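Local structure of D-3-phosphoglycerate dehydrogenase-related protein (Vibrio cholerae, 4S1V) at residues S118-S123 against G137-G142. The protein probably catalyses the NAD-dependent, reversible oxidation of a D-2-hydroxyacid such as 3-phosphoglycerate, as a member of the D-isomer-specific 2-hydroxyacid dehydrogenase family. Sequence-based numbering, arbitrary orientation.
Sequences SRHLPS and GGLGLG
Arg119 and Gly142 bring the two backbones closest, 4.1 Å from CA to CA, at the kink where helix 104-119 ends in a Schellman motif at His120, which also serves as the N-cap of helix 121-129; the segments open to 6.8 Å between the CA atoms of Ser123 and Gly137. At the tight end Ser118 O lies 3.1 Å from CA of Gly142, so the backbones pack directly here. The main side-chain partner is the imidazole of His120. Its chi1 of -57° sets CG anti to the carbonyl carbon and sends the ring across to the loop, where CB of Leu139 sits over the centre of one face, a CH-pi contact with CB 3.9 Å from the ring centroid and 6° off its normal. Further out, CD1 of Leu139 reaches ND1 of His120 at 3.6 Å and touches OG of Ser123, so this one branch bridges the kink and the first turn of the next helix. At the other end of the imidazole, NE2 of His120 meets water 1 at 2.9 Å, in the plane of the ring. That water donates to the carbonyls of Leu139 and Leu141, the latter bond 3.0 Å from the water to O of Leu141. Asn136 OD1 accepts from N of Leu139 while its ND2 donates to O of Gly140. Arg119 turns instead to the second subunit, where its guanidinium binds the carbonyls of Ala105 and Gly290. The loop leading from helix 121-129 to strand 150-153, the first strand of the Rossmann-type NAD-binding sheet, thus packs on the helix-to-helix turn at the subunit interface. CB of Leu139 over one face and the water at the NE2 edge together restrict the rotation of the His120 ring.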
loop_
_atom_site.group_PDB
_atom_site.type_symbol
_atom_site.label_atom_id
_atom_site.label_comp_id
_atom_site.label_asym_id
_atom_site.label_seq_id
_atom_site.Cartn_x
_atom_site.Cartn_y
_atom_site.Cartn_z
ATOM N N SER C 118 17.523 -2.295 6.392
ATOM C CA SER C 118 17.864 -3.583 5.793
ATOM C C SER C 118 16.674 -4.521 5.804
ATOM O O SER C 118 16.464 -5.263 4.853
ATOM C CB SER C 118 19.038 -4.237 6.521
ATOM O OG SER C 118 20.226 -3.504 6.307
ATOM N N ARG C 119 15.883 -4.480 6.870
ATOM C CA ARG C 119 14.810 -5.452 7.001
ATOM C C ARG C 119 13.417 -4.898 6.712
ATOM O O ARG C 119 12.428 -5.606 6.903
ATOM C CB ARG C 119 14.882 -6.162 8.361
ATOM C CG ARG C 119 16.186 -6.922 8.603
ATOM C CD ARG C 119 16.363 -8.144 7.695
ATOM N NE ARG C 119 15.439 -9.223 8.040
ATOM C CZ ARG C 119 15.723 -10.254 8.832
ATOM N NH1 ARG C 119 16.932 -10.393 9.372
ATOM N NH2 ARG C 119 14.792 -11.165 9.067
ATOM N N HIS C 120 13.359 -3.657 6.212
ATOM C CA HIS C 120 12.103 -2.947 5.912
ATOM C C HIS C 120 11.172 -2.902 7.081
ATOM O O HIS C 120 9.953 -3.001 6.931
ATOM C CB HIS C 120 11.399 -3.544 4.697
ATOM C CG HIS C 120 12.251 -3.566 3.457
ATOM N ND1 HIS C 120 12.772 -2.450 2.923
ATOM C CD2 HIS C 120 12.660 -4.624 2.647
ATOM C CE1 HIS C 120 13.480 -2.772 1.821
ATOM N NE2 HIS C 120 13.412 -4.107 1.658
ATOM N N LEU C 121 11.750 -2.739 8.265
ATOM C CA LEU C 121 11.002 -2.875 9.499
ATOM C C LEU C 121 9.819 -1.889 9.663
ATOM O O LEU C 121 8.717 -2.323 10.020
ATOM C CB LEU C 121 11.962 -2.831 10.691
ATOM C CG LEU C 121 11.407 -3.299 12.029
ATOM C CD1 LEU C 121 10.979 -4.762 11.959
ATOM C CD2 LEU C 121 12.439 -3.046 13.119
ATOM N N PRO C 122 10.024 -0.577 9.385
ATOM C CA PRO C 122 8.902 0.349 9.609
ATOM C C PRO C 122 7.678 0.075 8.721
ATOM O O PRO C 122 6.548 0.137 9.208
ATOM C CB PRO C 122 9.503 1.731 9.292
ATOM C CG PRO C 122 10.985 1.549 9.368
ATOM C CD PRO C 122 11.229 0.139 8.917
ATOM N N SER C 123 7.910 -0.239 7.444
ATOM C CA SER C 123 6.823 -0.543 6.504
ATOM C C SER C 123 6.097 -1.836 6.867
ATOM O O SER C 123 4.878 -1.906 6.765
ATOM C CB SER C 123 7.344 -0.644 5.065
ATOM O OG SER C 123 8.099 0.498 4.722
ATOM N N GLY C 137 4.557 -2.780 1.456
ATOM C CA GLY C 137 4.351 -1.848 0.347
ATOM C C GLY C 137 5.120 -2.213 -0.911
ATOM O O GLY C 137 5.569 -1.335 -1.639
ATOM N N GLY C 138 5.275 -3.510 -1.166
ATOM C CA GLY C 138 5.916 -3.991 -2.384
ATOM C C GLY C 138 7.429 -3.832 -2.421
ATOM O O GLY C 138 8.030 -3.797 -3.501
ATOM N N LEU C 139 8.056 -3.748 -1.252
ATOM C CA LEU C 139 9.515 -3.594 -1.183
ATOM C C LEU C 139 10.257 -4.941 -1.246
ATOM O O LEU C 139 11.488 -4.977 -1.362
ATOM C CB LEU C 139 9.922 -2.807 0.071
ATOM C CG LEU C 139 9.430 -1.360 0.207
ATOM C CD1 LEU C 139 9.969 -0.732 1.486
ATOM C CD2 LEU C 139 9.827 -0.525 -1.004
ATOM N N GLY C 140 9.502 -6.036 -1.176
ATOM C CA GLY C 140 10.087 -7.380 -1.206
ATOM C C GLY C 140 10.785 -7.776 0.085
ATOM O O GLY C 140 10.480 -7.242 1.163
ATOM N N LEU C 141 11.714 -8.723 -0.032
ATOM C CA LEU C 141 12.465 -9.250 1.103
ATOM C C LEU C 141 13.577 -8.309 1.552
ATOM O O LEU C 141 14.271 -7.721 0.725
ATOM C CB LEU C 141 13.083 -10.620 0.764
ATOM C CG LEU C 141 12.160 -11.834 0.672
ATOM C CD1 LEU C 141 12.898 -13.018 0.070
ATOM C CD2 LEU C 141 11.596 -12.182 2.040
ATOM N N GLY C 142 13.739 -8.186 2.867
ATOM C CA GLY C 142 14.902 -7.539 3.451
ATOM C C GLY C 142 16.133 -8.440 3.374
ATOM O O GLY C 142 16.064 -9.562 2.851
HETATM O O HOH W 1 14.585 -5.201 -0.815
#